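Local coordinates for pectate lyase/Amb allergen (Acidovorax citrulli, PDB 4HWV), which probably cleaves pectate by calcium-dependent beta-elimination and holds a bound calcium ion, at residues A339-G344 against G375-E380; S422-S427 against D437-V442; D101-G106 against E153-V158. All coordinates share one frame; numbering follows the deposited sequence.

Interaction 1 (A339-G344 against G375-E380)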
loop_
_atom_site.group_PDB
_atom_site.type_symbol
_atom_site.label_atom_id
_atom_site.label_comp_id
_atom_site.label_asym_id
_atom_site.label_seq_id
_atom_site.Cartn_x
_atom_site.Cartn_y
_atom_site.Cartn_z
ATOM N N ALA A 339 -16.673 16.459 6.352
ATOM C CA ALA A 339 -16.078 17.310 5.314
ATOM C C ALA A 339 -15.738 18.680 5.913
ATOM O O ALA A 339 -16.308 19.063 6.948
ATOM C CB ALA A 339 -17.067 17.488 4.146
ATOM N N ARG A 340 -14.846 19.421 5.260
ATOM C CA ARG A 340 -14.564 20.797 5.665
ATOM C C ARG A 340 -15.365 21.737 4.764
ATOM O O ARG A 340 -15.127 21.788 3.552
ATOM C CB ARG A 340 -13.074 21.123 5.558
ATOM C CG ARG A 340 -12.692 22.437 6.226
ATOM C CD ARG A 340 -11.379 23.038 5.690
ATOM N NE ARG A 340 -10.907 24.094 6.591
ATOM C CZ ARG A 340 -11.444 25.316 6.657
ATOM N NH1 ARG A 340 -12.456 25.657 5.864
ATOM N NH2 ARG A 340 -10.974 26.200 7.537
ATOM N N VAL A 341 -16.320 22.468 5.342
ATOM C CA VAL A 341 -17.301 23.200 4.541
ATOM C C VAL A 341 -17.242 24.719 4.666
ATOM O O VAL A 341 -17.536 25.279 5.735
ATOM C CB VAL A 341 -18.722 22.735 4.881
ATOM C CG1 VAL A 341 -19.723 23.502 4.026
ATOM C CG2 VAL A 341 -18.835 21.217 4.684
ATOM N N ARG A 342 -16.864 25.376 3.571
ATOM C CA ARG A 342 -17.033 26.834 3.425
ATOM C C ARG A 342 -18.139 27.102 2.418
ATOM O O ARG A 342 -18.281 26.344 1.467
ATOM C CB ARG A 342 -15.779 27.523 2.875
ATOM C CG ARG A 342 -14.544 27.434 3.744
ATOM C CD ARG A 342 -13.393 28.096 3.000
ATOM N NE ARG A 342 -12.177 28.271 3.790
ATOM C CZ ARG A 342 -11.067 27.554 3.661
ATOM N NH1 ARG A 342 -10.980 26.589 2.763
ATOM N NH2 ARG A 342 -10.014 27.839 4.422
ATOM N N TYR A 343 -18.907 28.173 2.645
ATOM C CA TYR A 343 -19.825 28.778 1.660
ATOM C C TYR A 343 -21.016 27.946 1.212
ATOM O O TYR A 343 -22.060 28.517 0.960
ATOM C CB TYR A 343 -19.070 29.398 0.459
ATOM C CG TYR A 343 -18.338 30.644 0.912
ATOM C CD1 TYR A 343 -19.042 31.814 1.222
ATOM C CD2 TYR A 343 -16.962 30.631 1.127
ATOM C CE1 TYR A 343 -18.390 32.941 1.701
ATOM C CE2 TYR A 343 -16.303 31.753 1.607
ATOM C CZ TYR A 343 -17.026 32.898 1.903
ATOM O OH TYR A 343 -16.396 34.017 2.391
ATOM N N GLY A 344 -20.879 26.623 1.130
ATOM C CA GLY A 344 -21.941 25.790 0.585
ATOM C C GLY A 344 -22.984 25.317 1.588
ATOM O O GLY A 344 -22.764 25.327 2.807
ATOM N N GLY A 375 -20.180 28.345 5.751
ATOM C CA GLY A 375 -20.742 27.035 5.487
ATOM C C GLY A 375 -22.097 26.892 6.158
ATOM O O GLY A 375 -22.399 27.554 7.150
ATOM N N LYS A 376 -22.916 26.004 5.618
ATOM C CA LYS A 376 -24.235 25.746 6.184
ATOM C C LYS A 376 -24.415 24.235 6.207
ATOM O O LYS A 376 -24.797 23.610 5.207
ATOM C CB LYS A 376 -25.315 26.477 5.383
ATOM C CG LYS A 376 -25.112 28.004 5.405
ATOM C CD LYS A 376 -26.085 28.764 4.541
ATOM C CE LYS A 376 -25.628 30.221 4.436
ATOM N NZ LYS A 376 -24.291 30.317 3.756
ATOM N N VAL A 377 -24.074 23.652 7.347
ATOM C CA VAL A 377 -23.945 22.206 7.485
ATOM C C VAL A 377 -25.172 21.628 8.169
ATOM O O VAL A 377 -25.647 22.154 9.181
ATOM C CB VAL A 377 -22.664 21.846 8.278
ATOM C CG1 VAL A 377 -22.584 20.357 8.521
ATOM C CG2 VAL A 377 -21.431 22.359 7.541
ATOM N N HIS A 378 -25.704 20.550 7.595
ATOM C CA HIS A 378 -26.893 19.894 8.147
ATOM C C HIS A 378 -26.554 18.407 8.256
ATOM O O HIS A 378 -26.394 17.735 7.230
ATOM C CB HIS A 378 -28.083 20.105 7.198
ATOM C CG HIS A 378 -29.417 19.802 7.803
ATOM N ND1 HIS A 378 -30.188 20.772 8.401
ATOM C CD2 HIS A 378 -30.132 18.648 7.873
ATOM C CE1 HIS A 378 -31.310 20.227 8.838
ATOM N NE2 HIS A 378 -31.307 18.944 8.519
ATOM N N ALA A 379 -26.440 17.904 9.483
ATOM C CA ALA A 379 -25.955 16.537 9.720
ATOM C C ALA A 379 -27.029 15.713 10.410
ATOM O O ALA A 379 -27.494 16.088 11.477
ATOM C CB ALA A 379 -24.701 16.571 10.592
ATOM N N GLU A 380 -27.401 14.580 9.818
ATOM C CA GLU A 380 -28.465 13.751 10.389
ATOM C C GLU A 380 -28.100 12.275 10.421
ATOM O O GLU A 380 -27.686 11.709 9.402
ATOM C CB GLU A 380 -29.769 13.917 9.596
ATOM C CG GLU A 380 -30.385 15.304 9.752
ATOM C CD GLU A 380 -31.462 15.610 8.739
ATOM O OE1 GLU A 380 -31.264 15.299 7.550
ATOM O OE2 GLU A 380 -32.494 16.186 9.136
HETATM O O HOH W 1 -24.642 28.820 1.438
#

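Interaction 2 (S422-S427 against D437-V442)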
loop_
_atom_site.group_PDB
_atom_site.type_symbol
_atom_site.label_atom_id
_atom_site.label_comp_id
_atom_site.label_asym_id
_atom_site.label_seq_id
_atom_site.Cartn_x
_atom_site.Cartn_y
_atom_site.Cartn_z
ATOM N N SER A 422 -22.803 31.458 8.864
ATOM C CA SER A 422 -22.159 30.171 9.072
ATOM C C SER A 422 -23.051 29.422 10.039
ATOM O O SER A 422 -23.195 29.845 11.187
ATOM C CB SER A 422 -20.780 30.347 9.711
ATOM O OG SER A 422 -19.924 31.150 8.914
ATOM N N THR A 423 -23.665 28.326 9.595
ATOM C CA THR A 423 -24.660 27.647 10.419
ATOM C C THR A 423 -24.431 26.142 10.484
ATOM O O THR A 423 -23.877 25.536 9.562
ATOM C CB THR A 423 -26.105 27.933 9.936
ATOM O OG1 THR A 423 -26.353 27.256 8.699
ATOM C CG2 THR A 423 -26.331 29.425 9.738
ATOM N N PHE A 424 -24.841 25.551 11.596
ATOM C CA PHE A 424 -24.658 24.118 11.809
ATOM C C PHE A 424 -25.878 23.532 12.499
ATOM O O PHE A 424 -26.369 24.078 13.492
ATOM C CB PHE A 424 -23.391 23.864 12.643
ATOM C CG PHE A 424 -23.074 22.397 12.842
ATOM C CD1 PHE A 424 -23.669 21.667 13.868
ATOM C CD2 PHE A 424 -22.160 21.754 12.020
ATOM C CE1 PHE A 424 -23.359 20.311 14.049
ATOM C CE2 PHE A 424 -21.856 20.414 12.192
ATOM C CZ PHE A 424 -22.464 19.689 13.203
ATOM N N TYR A 425 -26.373 22.418 11.968
ATOM C CA TYR A 425 -27.462 21.665 12.566
ATOM C C TYR A 425 -27.038 20.212 12.644
ATOM O O TYR A 425 -26.478 19.677 11.698
ATOM C CB TYR A 425 -28.720 21.774 11.701
ATOM C CG TYR A 425 -29.855 20.870 12.138
ATOM C CD1 TYR A 425 -29.968 19.567 11.647
ATOM C CD2 TYR A 425 -30.832 21.324 13.017
ATOM C CE1 TYR A 425 -31.005 18.733 12.039
ATOM C CE2 TYR A 425 -31.879 20.500 13.404
ATOM C CZ TYR A 425 -31.961 19.204 12.910
ATOM O OH TYR A 425 -33.006 18.385 13.292
ATOM N N ASP A 426 -27.310 19.557 13.765
ATOM C CA ASP A 426 -27.261 18.094 13.768
ATOM C C ASP A 426 -28.377 17.469 14.576
ATOM O O ASP A 426 -28.895 18.057 15.534
ATOM C CB ASP A 426 -25.894 17.505 14.194
ATOM C CG ASP A 426 -25.692 17.469 15.712
ATOM O OD1 ASP A 426 -25.883 18.517 16.366
ATOM O OD2 ASP A 426 -25.313 16.396 16.256
ATOM N N SER A 427 -28.746 16.268 14.151
ATOM C CA SER A 427 -29.701 15.447 14.868
ATOM C C SER A 427 -29.286 13.992 14.692
ATOM O O SER A 427 -28.747 13.616 13.645
ATOM C CB SER A 427 -31.099 15.665 14.298
ATOM O OG SER A 427 -32.058 14.929 15.020
ATOM N N ASP A 437 -24.076 15.494 20.839
ATOM C CA ASP A 437 -24.591 16.786 20.405
ATOM C C ASP A 437 -23.481 17.572 19.710
ATOM O O ASP A 437 -22.721 18.291 20.354
ATOM C CB ASP A 437 -25.127 17.578 21.612
ATOM C CG ASP A 437 -25.817 18.877 21.218
ATOM O OD1 ASP A 437 -25.676 19.314 20.056
ATOM O OD2 ASP A 437 -26.518 19.449 22.088
ATOM N N LEU A 438 -23.384 17.454 18.397
ATOM C CA LEU A 438 -22.300 18.133 17.689
ATOM C C LEU A 438 -22.509 19.635 17.669
ATOM O O LEU A 438 -21.549 20.392 17.663
ATOM C CB LEU A 438 -22.159 17.623 16.245
ATOM C CG LEU A 438 -21.877 16.123 16.091
ATOM C CD1 LEU A 438 -21.732 15.756 14.616
ATOM C CD2 LEU A 438 -20.638 15.669 16.886
ATOM N N THR A 439 -23.769 20.071 17.652
ATOM C CA THR A 439 -24.055 21.502 17.610
ATOM C C THR A 439 -23.489 22.223 18.842
ATOM O O THR A 439 -22.922 23.303 18.727
ATOM C CB THR A 439 -25.558 21.765 17.458
ATOM O OG1 THR A 439 -26.022 21.176 16.238
ATOM C CG2 THR A 439 -25.841 23.256 17.428
ATOM N N ALA A 440 -23.623 21.608 20.013
ATOM C CA ALA A 440 -23.060 22.178 21.230
ATOM C C ALA A 440 -21.541 22.317 21.117
ATOM O O ALA A 440 -20.962 23.326 21.542
ATOM C CB ALA A 440 -23.454 21.342 22.448
ATOM N N ALA A 441 -20.895 21.314 20.534
ATOM C CA ALA A 441 -19.451 21.388 20.325
ATOM C C ALA A 441 -19.090 22.505 19.356
ATOM O O ALA A 441 -18.127 23.239 19.565
ATOM C CB ALA A 441 -18.899 20.059 19.846
ATOM N N VAL A 442 -19.879 22.651 18.298
ATOM C CA VAL A 442 -19.625 23.708 17.334
ATOM C C VAL A 442 -19.733 25.090 17.980
ATOM O O VAL A 442 -18.907 25.970 17.716
ATOM C CB VAL A 442 -20.532 23.557 16.093
ATOM C CG1 VAL A 442 -20.501 24.810 15.205
ATOM C CG2 VAL A 442 -20.109 22.308 15.317
HETATM O O HOH W 2 -28.665 21.568 15.766
HETATM O O HOH W 3 -27.807 18.776 18.330
#

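Interaction 3 (D101-G106 against E153-V158)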
loop_
_atom_site.group_PDB
_atom_site.type_symbol
_atom_site.label_atom_id
_atom_site.label_comp_id
_atom_site.label_asym_id
_atom_site.label_seq_id
_atom_site.Cartn_x
_atom_site.Cartn_y
_atom_site.Cartn_z
ATOM N N ASP A 101 12.255 10.648 -12.439
ATOM C CA ASP A 101 13.361 10.945 -13.350
ATOM C C ASP A 101 12.932 11.230 -14.771
ATOM O O ASP A 101 13.534 12.055 -15.443
ATOM C CB ASP A 101 14.442 9.872 -13.291
ATOM C CG ASP A 101 15.346 10.079 -12.116
ATOM O OD1 ASP A 101 16.268 10.898 -12.267
ATOM O OD2 ASP A 101 15.106 9.477 -11.045
ATOM N N ARG A 102 11.903 10.533 -15.246
ATOM C CA ARG A 102 11.345 10.828 -16.560
ATOM C C ARG A 102 10.774 12.255 -16.603
ATOM O O ARG A 102 10.974 12.991 -17.565
ATOM C CB ARG A 102 10.239 9.808 -16.895
ATOM C CG ARG A 102 10.736 8.424 -17.379
ATOM C CD ARG A 102 10.496 8.292 -18.896
ATOM N NE ARG A 102 11.424 9.197 -19.562
ATOM C CZ ARG A 102 12.686 8.908 -19.855
ATOM N NH1 ARG A 102 13.186 7.705 -19.587
ATOM N NH2 ARG A 102 13.439 9.833 -20.420
ATOM N N TYR A 103 10.030 12.626 -15.561
ATOM C CA TYR A 103 9.446 13.963 -15.533
ATOM C C TYR A 103 10.523 15.045 -15.531
ATOM O O TYR A 103 10.369 16.078 -16.190
ATOM C CB TYR A 103 8.513 14.140 -14.337
ATOM C CG TYR A 103 7.147 13.518 -14.530
ATOM C CD1 TYR A 103 6.308 13.971 -15.539
ATOM C CD2 TYR A 103 6.678 12.528 -13.684
ATOM C CE1 TYR A 103 5.062 13.430 -15.726
ATOM C CE2 TYR A 103 5.408 11.978 -13.858
ATOM C CZ TYR A 103 4.612 12.441 -14.876
ATOM O OH TYR A 103 3.357 11.925 -15.054
ATOM N N VAL A 104 11.614 14.806 -14.807
ATOM C CA VAL A 104 12.728 15.756 -14.803
ATOM C C VAL A 104 13.398 15.813 -16.189
ATOM O O VAL A 104 13.614 16.897 -16.742
ATOM C CB VAL A 104 13.746 15.417 -13.703
ATOM C CG1 VAL A 104 15.026 16.255 -13.866
ATOM C CG2 VAL A 104 13.091 15.624 -12.331
ATOM N N ALA A 105 13.694 14.643 -16.755
ATOM C CA ALA A 105 14.406 14.559 -18.029
ATOM C C ALA A 105 13.590 15.090 -19.199
ATOM O O ALA A 105 14.155 15.594 -20.161
ATOM C CB ALA A 105 14.833 13.114 -18.308
ATOM N N GLY A 106 12.265 14.987 -19.116
ATOM C CA GLY A 106 11.402 15.293 -20.252
ATOM C C GLY A 106 10.705 16.644 -20.121
ATOM O O GLY A 106 9.788 16.955 -20.888
ATOM N N GLU A 153 4.605 20.505 -13.630
ATOM C CA GLU A 153 3.704 20.940 -14.686
ATOM C C GLU A 153 3.473 19.844 -15.720
ATOM O O GLU A 153 2.350 19.655 -16.188
ATOM C CB GLU A 153 4.227 22.199 -15.367
ATOM C CG GLU A 153 3.272 22.723 -16.426
ATOM C CD GLU A 153 1.989 23.232 -15.828
ATOM O OE1 GLU A 153 2.012 23.784 -14.704
ATOM O OE2 GLU A 153 0.952 23.079 -16.481
ATOM N N LEU A 154 4.534 19.124 -16.083
ATOM C CA LEU A 154 4.382 17.981 -16.984
ATOM C C LEU A 154 3.546 16.889 -16.309
ATOM O O LEU A 154 2.633 16.361 -16.927
ATOM C CB LEU A 154 5.749 17.452 -17.448
ATOM C CG LEU A 154 5.701 16.238 -18.391
ATOM C CD1 LEU A 154 4.838 16.526 -19.625
ATOM C CD2 LEU A 154 7.097 15.810 -18.808
ATOM N N GLN A 155 3.815 16.567 -15.042
ATOM C CA GLN A 155 2.973 15.572 -14.380
ATOM C C GLN A 155 1.505 15.999 -14.345
ATOM O O GLN A 155 0.622 15.181 -14.591
ATOM C CB GLN A 155 3.499 15.212 -12.967
ATOM C CG GLN A 155 2.640 14.134 -12.306
ATOM C CD GLN A 155 3.284 13.491 -11.099
ATOM O OE1 GLN A 155 3.788 14.188 -10.220
ATOM N NE2 GLN A 155 3.306 12.160 -11.068
ATOM N N ARG A 156 1.255 17.275 -14.054
ATOM C CA ARG A 156 -0.114 17.787 -14.052
ATOM C C ARG A 156 -0.817 17.510 -15.377
ATOM O O ARG A 156 -1.962 17.049 -15.409
ATOM C CB ARG A 156 -0.108 19.283 -13.763
ATOM C CG ARG A 156 -1.503 19.856 -13.655
ATOM C CD ARG A 156 -1.473 21.367 -13.478
ATOM N NE ARG A 156 -0.911 21.829 -12.200
ATOM C CZ ARG A 156 -1.594 21.937 -11.060
ATOM N NH1 ARG A 156 -2.866 21.571 -10.993
ATOM N NH2 ARG A 156 -1.002 22.420 -9.973
ATOM N N ARG A 157 -0.111 17.761 -16.479
ATOM C CA ARG A 157 -0.685 17.590 -17.806
ATOM C C ARG A 157 -0.871 16.116 -18.197
ATOM O O ARG A 157 -1.641 15.803 -19.115
ATOM C CB ARG A 157 0.166 18.340 -18.817
ATOM C CG ARG A 157 0.094 19.871 -18.571
ATOM C CD ARG A 157 1.093 20.702 -19.369
ATOM N NE ARG A 157 0.770 20.653 -20.783
ATOM C CZ ARG A 157 1.544 20.070 -21.688
ATOM N NH1 ARG A 157 2.685 19.527 -21.303
ATOM N NH2 ARG A 157 1.183 20.045 -22.971
ATOM N N VAL A 158 -0.221 15.209 -17.474
ATOM C CA VAL A 158 -0.395 13.787 -17.699
ATOM C C VAL A 158 -1.519 13.226 -16.820
ATOM O O VAL A 158 -2.403 12.524 -17.300
ATOM C CB VAL A 158 0.930 13.048 -17.418
ATOM C CG1 VAL A 158 0.743 11.540 -17.441
ATOM C CG2 VAL A 158 1.968 13.450 -18.446
#

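Interaction 1 (A339-G344 against G375-E380)
V341 and V377 meet through their side chains, with V341 CB 3.8 Å from V377 CG2, where two successive coils of the right-handed parallel beta-helix lie against each other. Strand 340-341 ends one face of its coil, and residues 342-344 turn into the next face. The turn is a gamma turn about Y343, closed by the bond from G344 N to R342 O. The branched side chains cross at a slant. V377 turns CG1 anti to its own N (chi1 175°), which places CG2 beside that N and on the V341 side. G375 lies just before strand 376-387, and with no side chain its CA can lie 3.7 Å from V341 O. Beside it the coils are joined by K376 N, which donates to G344 O at 2.9 Å.

The side chain of K376 then runs along the turn. CB lies 3.8 Å from G344 O, and the side chain also touches T423 of the following coil. With CG beside the backbone N (chi1 -61°), CG, CD and CE run on in an extended chain; the side chain packs on W454 and M345. Only at the last torsion does the chain bend, swinging NZ towards carbonyl oxygens. A buried ammonium needs such company: NZ donates to E419 O and S374 O, and these carbonyls probably offset its charge. R342 takes little part: its NE forms a salt bridge with D310, and its side chain is about 9 Å from that of the calcium ligand D282. Back at the turn, NZ stands too far from Y343 O to bond directly, and one water fills the gap, accepting from K376 NZ at 2.8 Å and donating to Y343 O at 2.6 Å.

Interaction 2 (S422-S427 against D437-V442)
V442 packs over one face of the F424 ring, its CG2 3.7 Å from the ring centroid and only 5° off the ring normal, a CH-pi contact squarely over the face. With CG anti to the backbone N (chi1 -176°), the ring reaches from the strand to the helix. T439 OG1 comes to its edge, 3.4 Å from F424 CD1, and L438 CB approaches F424 CE1 obliquely at 3.7 Å. This is the dense, oily side: F424, L438 and V442 all rest on A399, while L371 and M369 lie close by.

Phenylalanine, leucine and valine suit the place because they fill the buried seam between the strand and helix 438-445. Strand 423-427 belongs to a late coil of the parallel beta-helix, and the helix runs roughly antiparallel to it, covering the C-terminal end of the stacked coils.

Towards solvent the contact turns polar. The carboxylate of D426 faces the first turn of the helix, where NH groups are not yet used by helical bonds. Its OD1 receives T439 OG1 on the anti lone pair at 2.7 Å, and T439 N comes to the same oxygen at 2.9 Å, 50° out of the carboxylate plane. D426 OD2 takes L438 N at 3.1 Å as well as the hydroxyl of T429. D437, the N-cap residue, accepts from A440 N at 3.1 Å. The two aspartates would repel, D426 OD1 lying 3.8 Å from D437 OD1, but helix-end NH groups probably soften this. Here the contact is partly exposed and water takes part: one molecule bridges D426 N and T439 OG1.

Interaction 3 (D101-G106 against E153-V158)
Y103 lays its ring against the helix of Q155, with Q155 CB over one face, 3.7 Å from the ring centroid in a CH-pi contact. Contact with the backbone is closer still, Y103 CE1 lying 3.3 Å from Q155 CA. L154 comes to the ring's edge, its CG 3.7 Å from Y103 CD1, and its CD2 reaches on to G106 O at 3.6 Å. V158, one turn further along, touches the hydroxyl end with CG1 at 3.6 Å from Y103 OH.

A long flat tyrosine suits this place because its rim spans a whole turn of the partner helix while its OH still finds a polar partner. That partner is N90 OD1, which also takes a bond from Q155 NE2. Extended from a CG anti to its backbone N (chi1 -178°), Q155 carries its amide past the ring, the two planes 51° apart, and its OE1 is held by D208 N. Further out, the disulfide C108-C150 ties the same two regions covalently. Segments 101-105 and 153-158 run at 113° to each other, the second in the helix that leads into strand 160-163 at the outer edge of a parallel beta-helix sheet.

Followed from the N terminus, the chain first closes interaction 3, bringing residues 153-158 back against 101-106 around a largely helical excursion. Interaction 1 follows, spanning one coil from 339-344 to 375-380, and then interaction 2, a short closure from 422-427 to 437-442. The three loops run in series; none nests within or crosses another. Interactions 1 and 2 are neighbours, centres about 10 Å apart, because strands 376-387 and 423-427 pair in parallel, with A379 N probably bonded to Y425 O. Interaction 3 lies on the opposite side of the chain's centre, about 36 Å from interaction 1, centre to centre, joining helices beside the early coils while the others tie late coils and their covering helix.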